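Local coordinates for protein phosphoribosylamine--glycine ligase (Thermotoga maritima, PDB 1VKZ) that catalyses the ATP-dependent joining of glycine to 5-phosphoribosylamine, giving glycinamide ribonucleotide in de novo purine biosynthesis, at residues Arg123-Glu128 with Lys138-Pro143; His19-Gly24 with His42-Asn47; Gly95-Val100 with Glu262-Arg267; Leu211-Asp216 with Val238-Asp243. All blocks are in the same frame, centred on the assembly; numbering follows the deposited sequence.

Contact 1: residues Arg123-Glu128 with Lys138-Pro143; sequences RFEVAE and KKFSPP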
loop_
_atom_site.group_PDB
_atom_site.type_symbol
_atom_site.label_atom_id
_atom_site.label_comp_id
_atom_site.label_asym_id
_atom_site.label_seq_id
_atom_site.Cartn_x
_atom_site.Cartn_y
_atom_site.Cartn_z
ATOM N N ARG A 123 -14.221 -15.851 -9.388
ATOM C CA ARG A 123 -14.561 -16.084 -10.780
ATOM C C ARG A 123 -14.681 -14.725 -11.469
ATOM O O ARG A 123 -15.051 -13.740 -10.848
ATOM C CB ARG A 123 -15.871 -16.862 -10.846
ATOM C CG ARG A 123 -15.980 -17.839 -11.985
ATOM C CD ARG A 123 -17.278 -18.667 -11.955
ATOM N NE ARG A 123 -18.388 -17.914 -11.351
ATOM C CZ ARG A 123 -19.059 -16.902 -11.931
ATOM N NH1 ARG A 123 -18.758 -16.481 -13.158
ATOM N NH2 ARG A 123 -20.039 -16.297 -11.265
ATOM N N PHE A 124 -14.350 -14.677 -12.751
ATOM C CA PHE A 124 -14.168 -13.416 -13.458
ATOM C C PHE A 124 -14.300 -13.600 -14.956
ATOM O O PHE A 124 -14.049 -14.680 -15.464
ATOM C CB PHE A 124 -12.745 -12.865 -13.178
ATOM C CG PHE A 124 -11.659 -13.654 -13.865
ATOM C CD1 PHE A 124 -11.126 -14.800 -13.281
ATOM C CD2 PHE A 124 -11.203 -13.289 -15.131
ATOM C CE1 PHE A 124 -10.148 -15.550 -13.958
ATOM C CE2 PHE A 124 -10.241 -14.036 -15.776
ATOM C CZ PHE A 124 -9.739 -15.180 -15.195
ATOM N N GLU A 125 -14.632 -12.523 -15.660
ATOM C CA GLU A 125 -14.478 -12.469 -17.117
ATOM C C GLU A 125 -13.721 -11.201 -17.465
ATOM O O GLU A 125 -13.588 -10.307 -16.632
ATOM C CB GLU A 125 -15.839 -12.423 -17.815
ATOM C CG GLU A 125 -16.776 -13.605 -17.566
ATOM C CD GLU A 125 -16.390 -14.867 -18.328
ATOM O OE1 GLU A 125 -15.305 -14.917 -18.955
ATOM O OE2 GLU A 125 -17.197 -15.822 -18.299
ATOM N N VAL A 126 -13.249 -11.116 -18.701
ATOM C CA VAL A 126 -12.587 -9.914 -19.201
ATOM C C VAL A 126 -13.422 -9.233 -20.277
ATOM O O VAL A 126 -13.759 -9.835 -21.300
ATOM C CB VAL A 126 -11.202 -10.235 -19.794
ATOM C CG1 VAL A 126 -10.522 -8.949 -20.313
ATOM C CG2 VAL A 126 -10.324 -10.945 -18.742
ATOM N N ALA A 127 -13.753 -7.969 -20.045
ATOM C CA ALA A 127 -14.438 -7.161 -21.053
ATOM C C ALA A 127 -13.481 -6.096 -21.593
ATOM O O ALA A 127 -13.042 -5.197 -20.852
ATOM C CB ALA A 127 -15.705 -6.523 -20.468
ATOM N N GLU A 128 -13.154 -6.240 -22.876
ATOM C CA GLU A 128 -12.261 -5.351 -23.585
ATOM C C GLU A 128 -13.010 -4.200 -24.258
ATOM O O GLU A 128 -12.401 -3.177 -24.565
ATOM C CB GLU A 128 -11.434 -6.141 -24.619
ATOM C CG GLU A 128 -10.018 -6.434 -24.131
ATOM C CD GLU A 128 -9.363 -7.657 -24.762
ATOM O OE1 GLU A 128 -9.408 -7.799 -26.019
ATOM O OE2 GLU A 128 -8.775 -8.465 -23.983
ATOM N N LYS A 138 -23.972 -10.385 -17.718
ATOM C CA LYS A 138 -25.118 -11.271 -17.476
ATOM C C LYS A 138 -24.745 -12.560 -16.744
ATOM O O LYS A 138 -25.616 -13.202 -16.149
ATOM C CB LYS A 138 -25.847 -11.604 -18.793
ATOM C CG LYS A 138 -26.695 -10.453 -19.340
ATOM C CD LYS A 138 -27.316 -10.778 -20.710
ATOM C CE LYS A 138 -26.370 -10.425 -21.845
ATOM N NZ LYS A 138 -26.931 -10.700 -23.193
ATOM N N LYS A 139 -23.463 -12.927 -16.778
ATOM C CA LYS A 139 -22.954 -14.060 -15.996
ATOM C C LYS A 139 -22.856 -13.815 -14.468
ATOM O O LYS A 139 -22.487 -14.725 -13.724
ATOM C CB LYS A 139 -21.570 -14.472 -16.514
ATOM C CG LYS A 139 -21.574 -15.123 -17.900
ATOM C CD LYS A 139 -20.180 -15.687 -18.216
ATOM C CE LYS A 139 -20.115 -16.375 -19.590
ATOM N NZ LYS A 139 -18.869 -17.206 -19.762
ATOM N N PHE A 140 -23.188 -12.611 -13.998
ATOM C CA PHE A 140 -22.983 -12.249 -12.591
ATOM C C PHE A 140 -24.241 -11.729 -11.944
ATOM O O PHE A 140 -25.196 -11.368 -12.621
ATOM C CB PHE A 140 -21.900 -11.178 -12.480
ATOM C CG PHE A 140 -20.542 -11.637 -12.939
ATOM C CD1 PHE A 140 -20.192 -11.571 -14.273
ATOM C CD2 PHE A 140 -19.601 -12.099 -12.018
ATOM C CE1 PHE A 140 -18.966 -11.969 -14.689
ATOM C CE2 PHE A 140 -18.366 -12.492 -12.424
ATOM C CZ PHE A 140 -18.042 -12.436 -13.767
ATOM N N SER A 141 -24.219 -11.660 -10.617
ATOM C CA SER A 141 -25.411 -11.296 -9.856
ATOM C C SER A 141 -25.228 -9.982 -9.103
ATOM O O SER A 141 -24.118 -9.633 -8.749
ATOM C CB SER A 141 -25.845 -12.444 -8.926
ATOM O OG SER A 141 -24.839 -13.439 -8.844
ATOM N N PRO A 142 -26.344 -9.288 -8.879
ATOM C CA PRO A 142 -26.410 -7.881 -8.500
ATOM C C PRO A 142 -25.201 -7.170 -7.931
ATOM O O PRO A 142 -24.822 -6.163 -8.544
ATOM C CB PRO A 142 -27.586 -7.838 -7.536
ATOM C CG PRO A 142 -28.529 -8.922 -8.073
ATOM C CD PRO A 142 -27.705 -9.833 -9.003
ATOM N N PRO A 143 -24.565 -7.606 -6.834
ATOM C CA PRO A 143 -23.417 -6.826 -6.346
ATOM C C PRO A 143 -22.224 -6.991 -7.317
ATOM O O PRO A 143 -21.486 -7.960 -7.236
ATOM C CB PRO A 143 -23.192 -7.376 -4.933
ATOM C CG PRO A 143 -23.709 -8.743 -4.976
ATOM C CD PRO A 143 -24.819 -8.788 -5.990
#
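F140 reaches back from the loop 138-143 and presents the rim of its ring to the backbone of R123-E125. The ring lies edge-on to this strip: its CZ is 3.9 Å from the N of E125 and 4.0 Å from the CA of F124, and the O of R123 sits in the ring plane beside CE2. With CG of F140 turned beside its own backbone N, chi1 -64° carries the ring toward the 123-125 backbone. R123 runs past it in the opposite direction, NH1 lying 4.1 Å from CE2 of F140. CG of E125 comes up to CE1 at the rim, and the carboxylate stands almost perpendicular to the ring plane. E125 then bends at chi2 and meets K139 at about a right angle. K139, extended beyond CG, brings its NZ to 2.6 Å from OE2 of E125 in a salt bridge, on the syn side of the oxygen but 34° out of the carboxylate plane. I188 of the adjoining strand 186-190 also touches F140. The contact is a surface one in the ATP-grasp domain, where strand 124-127 edges an antiparallel sheet and the chain returns through helix 130-137 towards strand 144-148 of the same sheet.

Contact 2: residues His19-Gly24 with His42-Asn47; sequences HILGSG and HFYPGN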
loop_
_atom_site.group_PDB
_atom_site.type_symbol
_atom_site.label_atom_id
_atom_site.label_comp_id
_atom_site.label_asym_id
_atom_site.label_seq_id
_atom_site.Cartn_x
_atom_site.Cartn_y
_atom_site.Cartn_z
ATOM N N HIS A 19 18.581 3.983 -0.083
ATOM C CA HIS A 19 17.988 4.982 -0.922
ATOM C C HIS A 19 16.504 4.726 -1.107
ATOM O O HIS A 19 16.094 3.691 -1.615
ATOM C CB HIS A 19 18.705 4.904 -2.225
ATOM C CG HIS A 19 20.141 5.283 -2.129
ATOM N ND1 HIS A 19 20.565 6.589 -2.212
ATOM C CD2 HIS A 19 21.254 4.535 -1.980
ATOM C CE1 HIS A 19 21.884 6.628 -2.159
ATOM N NE2 HIS A 19 22.327 5.394 -2.020
ATOM N N ILE A 20 15.687 5.659 -0.653
ATOM C CA ILE A 20 14.254 5.462 -0.669
ATOM C C ILE A 20 13.605 6.395 -1.689
ATOM O O ILE A 20 13.681 7.653 -1.609
ATOM C CB ILE A 20 13.682 5.653 0.772
ATOM C CG1 ILE A 20 14.311 4.614 1.697
ATOM C CG2 ILE A 20 12.162 5.506 0.806
ATOM C CD1 ILE A 20 14.185 4.900 3.086
ATOM N N LEU A 21 12.953 5.776 -2.658
ATOM C CA LEU A 21 12.183 6.546 -3.644
ATOM C C LEU A 21 10.759 6.838 -3.138
ATOM O O LEU A 21 10.037 5.950 -2.780
ATOM C CB LEU A 21 12.178 5.804 -4.965
ATOM C CG LEU A 21 13.507 5.627 -5.717
ATOM C CD1 LEU A 21 14.749 5.755 -4.928
ATOM C CD2 LEU A 21 13.514 4.275 -6.407
ATOM N N GLY A 22 10.404 8.116 -3.081
ATOM C CA GLY A 22 9.078 8.550 -2.722
ATOM C C GLY A 22 9.056 9.694 -1.723
ATOM O O GLY A 22 10.106 10.211 -1.300
ATOM N N SER A 23 7.837 10.077 -1.343
ATOM C CA SER A 23 7.615 11.241 -0.494
ATOM C C SER A 23 6.527 11.098 0.592
ATOM O O SER A 23 6.199 12.094 1.247
ATOM C CB SER A 23 7.255 12.431 -1.395
ATOM O OG SER A 23 6.303 12.013 -2.349
ATOM N N GLY A 24 5.991 9.891 0.797
ATOM C CA GLY A 24 4.903 9.670 1.734
ATOM C C GLY A 24 5.399 9.189 3.073
ATOM O O GLY A 24 6.571 9.124 3.290
ATOM N N HIS A 42 18.988 8.150 2.151
ATOM C CA HIS A 42 18.676 9.156 1.164
ATOM C C HIS A 42 17.250 8.960 0.640
ATOM O O HIS A 42 16.853 7.862 0.248
ATOM C CB HIS A 42 19.685 9.090 0.032
ATOM C CG HIS A 42 21.103 9.158 0.500
ATOM N ND1 HIS A 42 21.777 10.349 0.667
ATOM C CD2 HIS A 42 21.956 8.184 0.887
ATOM C CE1 HIS A 42 22.992 10.103 1.120
ATOM N NE2 HIS A 42 23.124 8.794 1.261
ATOM N N PHE A 43 16.486 10.045 0.635
ATOM C CA PHE A 43 15.133 10.015 0.131
ATOM C C PHE A 43 15.031 10.782 -1.178
ATOM O O PHE A 43 15.691 11.799 -1.369
ATOM C CB PHE A 43 14.214 10.650 1.109
ATOM C CG PHE A 43 14.294 10.100 2.483
ATOM C CD1 PHE A 43 15.167 10.655 3.416
ATOM C CD2 PHE A 43 13.403 9.119 2.900
ATOM C CE1 PHE A 43 15.181 10.202 4.742
ATOM C CE2 PHE A 43 13.415 8.681 4.200
ATOM C CZ PHE A 43 14.329 9.243 5.138
ATOM N N TYR A 44 14.195 10.282 -2.076
ATOM C CA TYR A 44 14.082 10.821 -3.428
ATOM C C TYR A 44 12.610 10.915 -3.852
ATOM O O TYR A 44 12.059 9.917 -4.307
ATOM C CB TYR A 44 14.797 9.905 -4.397
ATOM C CG TYR A 44 16.242 9.647 -4.078
ATOM C CD1 TYR A 44 16.606 8.692 -3.132
ATOM C CD2 TYR A 44 17.256 10.336 -4.735
ATOM C CE1 TYR A 44 17.946 8.458 -2.845
ATOM C CE2 TYR A 44 18.603 10.099 -4.448
ATOM C CZ TYR A 44 18.917 9.154 -3.518
ATOM O OH TYR A 44 20.201 8.933 -3.233
ATOM N N PRO A 45 11.962 12.078 -3.732
ATOM C CA PRO A 45 12.511 13.315 -3.158
ATOM C C PRO A 45 12.253 13.555 -1.674
ATOM O O PRO A 45 12.594 14.601 -1.170
ATOM C CB PRO A 45 11.799 14.387 -3.976
ATOM C CG PRO A 45 10.463 13.799 -4.223
ATOM C CD PRO A 45 10.622 12.306 -4.275
ATOM N N GLY A 46 11.674 12.603 -0.967
ATOM C CA GLY A 46 11.248 12.862 0.389
ATOM C C GLY A 46 10.274 14.035 0.534
ATOM O O GLY A 46 9.515 14.385 -0.389
ATOM N N ASN A 47 10.295 14.616 1.734
ATOM C CA ASN A 47 9.512 15.782 2.094
ATOM C C ASN A 47 10.173 16.463 3.292
ATOM O O ASN A 47 11.203 16.033 3.760
ATOM C CB ASN A 47 8.107 15.329 2.430
ATOM C CG ASN A 47 8.091 14.256 3.470
ATOM O OD1 ASN A 47 8.580 14.464 4.591
ATOM N ND2 ASN A 47 7.567 13.077 3.104
#
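H19-L21 and H42-Y44 pair in parallel through a ladder of backbone hydrogen bonds. The N of I20 gives a nearly straight bond to the O of H42 (2.7 Å, 174°), the O of I20 accepts from the N of Y44, and the N of G22 is bound to the O of Y44. The N of G46 bonds to the O of G22 after the cis peptide before P45, and ND2 of N47 makes a bond, modelled short at 2.5 Å, to the O of S23, from above the carbonyl plane. The two strands belong to a beta-alpha-beta unit with helix 25-36 as its crossover, in the Rossmann-like N domain; G24 is the N-cap of that helix. Aromatic contacts gather on the face carrying H19, H42 and Y44. The imidazoles of H19 and H42 are nearly parallel but slid apart, with centroids 4.8 Å apart and little overlap. With CG of Y44 beside its backbone N (chi1 -56°), the ring swings back along the strand and meets H19 rim to rim, its OH 2.6 Å from ND1 of H19 in a hydrogen bond near the imidazole plane. A phenylalanine in place of Y44 would probably leave ND1 of H19 without this partner and the imidazole less firmly fixed in rotation. NE2 of H19 is bound to E71, while H42 bonds through NE2 to E40 and through ND1 to H57. Apolar packing adds two contacts: CD1 of L21 lies 3.9 Å from CD1 of Y44, and on the other face CD1 of I20 is 4.0 Å from CE2 of F43.

Contact 3: residues Gly95-Val100 with Glu262-Arg267; sequences GPVKEV and EGYAYR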
loop_
_atom_site.group_PDB
_atom_site.type_symbol
_atom_site.label_atom_id
_atom_site.label_comp_id
_atom_site.label_asym_id
_atom_site.label_seq_id
_atom_site.Cartn_x
_atom_site.Cartn_y
_atom_site.Cartn_z
ATOM N N GLY A 95 12.910 -4.587 -5.513
ATOM C CA GLY A 95 11.584 -4.665 -5.954
ATOM C C GLY A 95 11.599 -5.340 -7.272
ATOM O O GLY A 95 12.611 -5.382 -7.904
ATOM N N PRO A 96 10.466 -5.891 -7.693
ATOM C CA PRO A 96 10.456 -6.786 -8.830
ATOM C C PRO A 96 10.624 -6.071 -10.165
ATOM O O PRO A 96 10.277 -4.890 -10.273
ATOM C CB PRO A 96 9.078 -7.427 -8.719
ATOM C CG PRO A 96 8.267 -6.429 -8.094
ATOM C CD PRO A 96 9.116 -5.721 -7.121
ATOM N N VAL A 97 11.125 -6.789 -11.169
ATOM C CA VAL A 97 11.162 -6.271 -12.551
ATOM C C VAL A 97 9.781 -5.993 -13.118
ATOM O O VAL A 97 8.802 -6.490 -12.600
ATOM C CB VAL A 97 11.910 -7.235 -13.524
ATOM C CG1 VAL A 97 13.355 -7.450 -13.075
ATOM C CG2 VAL A 97 11.207 -8.563 -13.680
ATOM N N LYS A 98 9.715 -5.199 -14.189
ATOM C CA LYS A 98 8.459 -4.802 -14.848
ATOM C C LYS A 98 7.510 -5.973 -15.102
ATOM O O LYS A 98 6.274 -5.867 -14.876
ATOM C CB LYS A 98 8.720 -4.201 -16.219
ATOM C CG LYS A 98 9.260 -2.800 -16.255
ATOM C CD LYS A 98 8.997 -2.092 -17.649
ATOM C CE LYS A 98 9.497 -2.891 -18.892
ATOM N NZ LYS A 98 10.978 -2.756 -19.211
ATOM N N GLU A 99 8.076 -7.066 -15.611
ATOM C CA GLU A 99 7.286 -8.225 -15.981
ATOM C C GLU A 99 6.546 -8.803 -14.791
ATOM O O GLU A 99 5.459 -9.295 -14.931
ATOM C CB GLU A 99 8.168 -9.299 -16.632
ATOM C CG GLU A 99 8.725 -8.896 -18.000
ATOM C CD GLU A 99 10.126 -8.235 -17.976
ATOM O OE1 GLU A 99 10.584 -7.672 -16.938
ATOM O OE2 GLU A 99 10.785 -8.286 -19.036
ATOM N N VAL A 100 7.154 -8.752 -13.618
ATOM C CA VAL A 100 6.573 -9.359 -12.424
ATOM C C VAL A 100 5.557 -8.394 -11.854
ATOM O O VAL A 100 4.506 -8.825 -11.365
ATOM C CB VAL A 100 7.620 -9.674 -11.346
ATOM C CG1 VAL A 100 6.960 -10.235 -10.140
ATOM C CG2 VAL A 100 8.633 -10.648 -11.853
ATOM N N GLU A 262 7.140 -18.556 -14.550
ATOM C CA GLU A 262 7.188 -17.592 -15.677
ATOM C C GLU A 262 8.622 -17.175 -16.070
ATOM O O GLU A 262 8.812 -16.524 -17.093
ATOM C CB GLU A 262 6.317 -16.342 -15.412
ATOM C CG GLU A 262 4.810 -16.577 -15.482
ATOM C CD GLU A 262 4.365 -17.327 -16.726
ATOM O OE1 GLU A 262 5.025 -17.177 -17.782
ATOM O OE2 GLU A 262 3.361 -18.081 -16.661
ATOM N N GLY A 263 9.621 -17.552 -15.277
ATOM C CA GLY A 263 11.021 -17.372 -15.636
ATOM C C GLY A 263 11.717 -16.271 -14.870
ATOM O O GLY A 263 12.882 -15.957 -15.134
ATOM N N TYR A 264 11.004 -15.695 -13.919
ATOM C CA TYR A 264 11.430 -14.505 -13.198
ATOM C C TYR A 264 11.576 -14.840 -11.740
ATOM O O TYR A 264 11.131 -15.907 -11.323
ATOM C CB TYR A 264 10.376 -13.420 -13.417
ATOM C CG TYR A 264 10.240 -13.143 -14.893
ATOM C CD1 TYR A 264 11.195 -12.398 -15.545
ATOM C CD2 TYR A 264 9.194 -13.669 -15.637
ATOM C CE1 TYR A 264 11.116 -12.154 -16.897
ATOM C CE2 TYR A 264 9.096 -13.419 -17.002
ATOM C CZ TYR A 264 10.071 -12.657 -17.625
ATOM O OH TYR A 264 10.044 -12.386 -18.982
ATOM N N ALA A 265 12.206 -13.949 -10.976
ATOM C CA ALA A 265 12.347 -14.117 -9.531
ATOM C C ALA A 265 11.858 -12.871 -8.851
ATOM O O ALA A 265 12.265 -11.786 -9.187
ATOM C CB ALA A 265 13.793 -14.376 -9.140
ATOM N N TYR A 266 10.976 -13.036 -7.877
ATOM C CA TYR A 266 10.388 -11.910 -7.167
ATOM C C TYR A 266 11.316 -11.516 -6.058
ATOM O O TYR A 266 11.684 -12.341 -5.235
ATOM C CB TYR A 266 9.050 -12.278 -6.580
ATOM C CG TYR A 266 8.257 -11.100 -6.150
ATOM C CD1 TYR A 266 8.589 -10.369 -5.005
ATOM C CD2 TYR A 266 7.128 -10.724 -6.843
ATOM C CE1 TYR A 266 7.810 -9.273 -4.595
ATOM C CE2 TYR A 266 6.370 -9.644 -6.443
ATOM C CZ TYR A 266 6.725 -8.932 -5.330
ATOM O OH TYR A 266 5.954 -7.876 -4.986
ATOM N N ARG A 267 11.690 -10.240 -6.064
ATOM C CA ARG A 267 12.529 -9.649 -5.043
ATOM C C ARG A 267 11.779 -8.437 -4.587
ATOM O O ARG A 267 11.347 -7.648 -5.420
ATOM C CB ARG A 267 13.855 -9.202 -5.660
ATOM C CG ARG A 267 14.510 -10.228 -6.601
ATOM C CD ARG A 267 16.025 -10.119 -6.664
ATOM N NE ARG A 267 16.560 -10.430 -5.339
ATOM C CZ ARG A 267 17.219 -9.603 -4.544
ATOM N NH1 ARG A 267 17.523 -8.359 -4.896
ATOM N NH2 ARG A 267 17.600 -10.041 -3.371
HETATM O O HOH W 1 11.667 -9.354 -9.830
#
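Y264 lays one ring face against E99, whose CB stands 4.1 Å from the ring centroid and 16° off the normal, a CH-pi contact displaced toward CZ and CE1. The glutamate crosses the tyrosine at about a right angle, and its CG comes near the phenolic OH. At the base of the ring, CG2 of V100 packs 3.6 Å from CB of Y264, and CG2 of V97 adds a looser touch at CD1. An alanine at Y264 would probably leave CB of E99 without its aromatic cover and open a gap beside V97. V100 serves two tyrosines at once. With CG1 anti to the backbone N (chi1 178°) and CG2 beside it, CG2 of V100 goes to Y264, and CG1 of V100 lies 3.3 Å from CD2 of Y266, a tight approach. P96 covers one face of the Y266 ring, its CB 4.3 Å from the centroid, and the OH of Y266 is hydrogen-bonded to the O of F269. A water bridges the two backbones, accepting from the N of V97 at 2.9 Å and donating to the O of A265 at 2.6 Å. The contact thus sets the start of helix 98-105 against the loop that carries the chain from helix 242-261 to strand 269-277; V259 of helix 242-261 also touches V100 and Y264, while V203 of strand 195-204 touches Y266.

Contact 4: residues Leu211-Asp216 with Val238-Asp243; sequences LPFVRD and VEIPSD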
loop_
_atom_site.group_PDB
_atom_site.type_symbol
_atom_site.label_atom_id
_atom_site.label_comp_id
_atom_site.label_asym_id
_atom_site.label_seq_id
_atom_site.Cartn_x
_atom_site.Cartn_y
_atom_site.Cartn_z
ATOM N N LEU A 211 4.642 -10.177 7.172
ATOM C CA LEU A 211 4.697 -9.120 8.154
ATOM C C LEU A 211 3.453 -9.101 9.071
ATOM O O LEU A 211 2.440 -9.707 8.767
ATOM C CB LEU A 211 4.886 -7.802 7.424
ATOM C CG LEU A 211 6.248 -7.779 6.743
ATOM C CD1 LEU A 211 6.407 -6.585 5.797
ATOM C CD2 LEU A 211 7.328 -7.779 7.801
ATOM N N PRO A 212 3.539 -8.423 10.206
ATOM C CA PRO A 212 2.417 -8.294 11.071
ATOM C C PRO A 212 1.190 -7.819 10.320
ATOM O O PRO A 212 1.271 -6.864 9.548
ATOM C CB PRO A 212 2.866 -7.201 12.040
ATOM C CG PRO A 212 4.262 -7.309 12.101
ATOM C CD PRO A 212 4.710 -7.716 10.751
ATOM N N PHE A 213 0.061 -8.448 10.572
ATOM C CA PHE A 213 -1.216 -8.025 9.985
ATOM C C PHE A 213 -1.726 -6.765 10.679
ATOM O O PHE A 213 -1.640 -6.630 11.921
ATOM C CB PHE A 213 -2.254 -9.164 10.049
ATOM C CG PHE A 213 -1.845 -10.369 9.271
ATOM C CD1 PHE A 213 -0.957 -11.290 9.800
ATOM C CD2 PHE A 213 -2.292 -10.567 7.982
ATOM C CE1 PHE A 213 -0.556 -12.412 9.058
ATOM C CE2 PHE A 213 -1.874 -11.693 7.236
ATOM C CZ PHE A 213 -1.010 -12.591 7.773
ATOM N N VAL A 214 -2.226 -5.829 9.885
ATOM C CA VAL A 214 -2.673 -4.542 10.395
ATOM C C VAL A 214 -4.062 -4.283 9.842
ATOM O O VAL A 214 -4.450 -4.876 8.867
ATOM C CB VAL A 214 -1.654 -3.397 10.081
ATOM C CG1 VAL A 214 -0.279 -3.814 10.481
ATOM C CG2 VAL A 214 -1.632 -3.038 8.653
ATOM N N ARG A 215 -4.841 -3.443 10.487
ATOM C CA ARG A 215 -6.179 -3.195 10.003
ATOM C C ARG A 215 -6.178 -1.773 9.500
ATOM O O ARG A 215 -5.763 -0.876 10.194
ATOM C CB ARG A 215 -7.236 -3.434 11.098
ATOM C CG ARG A 215 -8.651 -3.168 10.602
ATOM C CD ARG A 215 -9.775 -3.844 11.351
ATOM N NE ARG A 215 -9.537 -5.239 11.743
ATOM C CZ ARG A 215 -9.306 -6.267 10.915
ATOM N NH1 ARG A 215 -9.215 -6.101 9.594
ATOM N NH2 ARG A 215 -9.129 -7.484 11.427
ATOM N N ASP A 216 -6.621 -1.570 8.278
ATOM C CA ASP A 216 -6.668 -0.227 7.722
ATOM C C ASP A 216 -8.116 0.327 7.648
ATOM O O ASP A 216 -9.110 -0.401 7.781
ATOM C CB ASP A 216 -5.913 -0.160 6.382
ATOM C CG ASP A 216 -6.165 -1.377 5.489
ATOM O OD1 ASP A 216 -7.289 -1.492 4.935
ATOM O OD2 ASP A 216 -5.287 -2.250 5.280
ATOM N N VAL A 238 -3.002 -7.171 14.277
ATOM C CA VAL A 238 -4.231 -7.933 14.249
ATOM C C VAL A 238 -3.896 -9.415 14.391
ATOM O O VAL A 238 -2.920 -9.852 13.814
ATOM C CB VAL A 238 -4.924 -7.754 12.866
ATOM C CG1 VAL A 238 -6.114 -8.687 12.711
ATOM C CG2 VAL A 238 -5.350 -6.313 12.661
ATOM N N GLU A 239 -4.742 -10.175 15.095
ATOM C CA GLU A 239 -4.582 -11.614 15.359
ATOM C C GLU A 239 -5.380 -12.454 14.351
ATOM O O GLU A 239 -6.611 -12.385 14.315
ATOM C CB GLU A 239 -5.074 -11.903 16.798
ATOM C CG GLU A 239 -4.975 -13.360 17.256
ATOM C CD GLU A 239 -5.243 -13.563 18.755
ATOM O OE1 GLU A 239 -5.486 -12.568 19.491
ATOM O OE2 GLU A 239 -5.212 -14.736 19.208
ATOM N N ILE A 240 -4.681 -13.246 13.542
ATOM C CA ILE A 240 -5.324 -14.083 12.525
ATOM C C ILE A 240 -5.198 -15.566 12.958
ATOM O O ILE A 240 -4.139 -15.993 13.444
ATOM C CB ILE A 240 -4.687 -13.789 11.139
ATOM C CG1 ILE A 240 -4.748 -12.296 10.832
ATOM C CG2 ILE A 240 -5.376 -14.557 10.035
ATOM C CD1 ILE A 240 -6.146 -11.688 10.857
ATOM N N PRO A 241 -6.261 -16.355 12.822
ATOM C CA PRO A 241 -6.171 -17.766 13.183
ATOM C C PRO A 241 -5.047 -18.459 12.403
ATOM O O PRO A 241 -4.769 -18.093 11.248
ATOM C CB PRO A 241 -7.540 -18.308 12.795
ATOM C CG PRO A 241 -8.423 -17.133 12.901
ATOM C CD PRO A 241 -7.603 -16.005 12.327
ATOM N N SER A 242 -4.398 -19.433 13.040
ATOM C CA SER A 242 -3.254 -20.132 12.438
ATOM C C SER A 242 -3.608 -20.847 11.131
ATOM O O SER A 242 -2.793 -20.903 10.208
ATOM C CB SER A 242 -2.686 -21.151 13.429
ATOM O OG SER A 242 -3.696 -22.077 13.809
ATOM N N ASP A 243 -4.811 -21.416 11.081
ATOM C CA ASP A 243 -5.312 -22.089 9.873
ATOM C C ASP A 243 -5.475 -21.101 8.704
ATOM O O ASP A 243 -5.096 -21.392 7.562
ATOM C CB ASP A 243 -6.616 -22.850 10.171
ATOM C CG ASP A 243 -7.508 -22.124 11.164
ATOM O OD1 ASP A 243 -7.835 -20.945 10.877
ATOM O OD2 ASP A 243 -7.914 -22.639 12.245
#
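F213 faces both V238 and I240, in a part of the ATP-grasp domain where the chain leaves strand 207-210 for strand 215-219 and, after strand 233-236, heads for helix 242-261. Its backbone O accepts a nearly straight hydrogen bond from the N of V238 (2.8 Å, 173°), the donor lying above the carbonyl plane. CB of F213 packs 4.1 Å from CB of V238. The phenyl ring is covered on one face by CG1 of I240, which sits 4.1 Å from the centroid of the F213 ring and 22° off the normal, a CH-pi contact nearer CG than the middle of the ring. The two side chains cross at about a right angle; I240 also touches L197, a residue of the predicted ATP-binding region, and F213 touches A199 and I248. At V214 it is the backbone that meets V238, the C of V214 lying 3.7 Å from CG2 of V238, while the side chain packs against helix 294-301. R215 also packs on V238. Its chain leaves with CG anti to the backbone N (chi1 180°) and bends at chi3, which brings the guanidinium back over the valine. CG2 of V238 lies over one face of that group, and NH2 of R215 approaches CG1 of V238 to 3.5 Å.

Overall arrangement
From the N terminus, contact 2 closes first, joining strands 17-22 and 40-43 across helix 25-36 within the N domain. Contact 3 then opens at 95-100 and closes only at 262-267, bringing the end of the N-domain sequence range back to the ATP-grasp domain. Contacts 1 and 4 are both nested inside that long loop, one after the other: contact 1 spans helix 130-137 beside one antiparallel sheet, and contact 4 spans strands 215-219, 227-228 and 233-236 ahead of helix 242-261. None cross. Contacts 1 and 2 lie on opposite sides of the chain's centre, their own centres about 40 Å apart, whereas the nearest atoms of contacts 2 and 3 are about 9 Å apart.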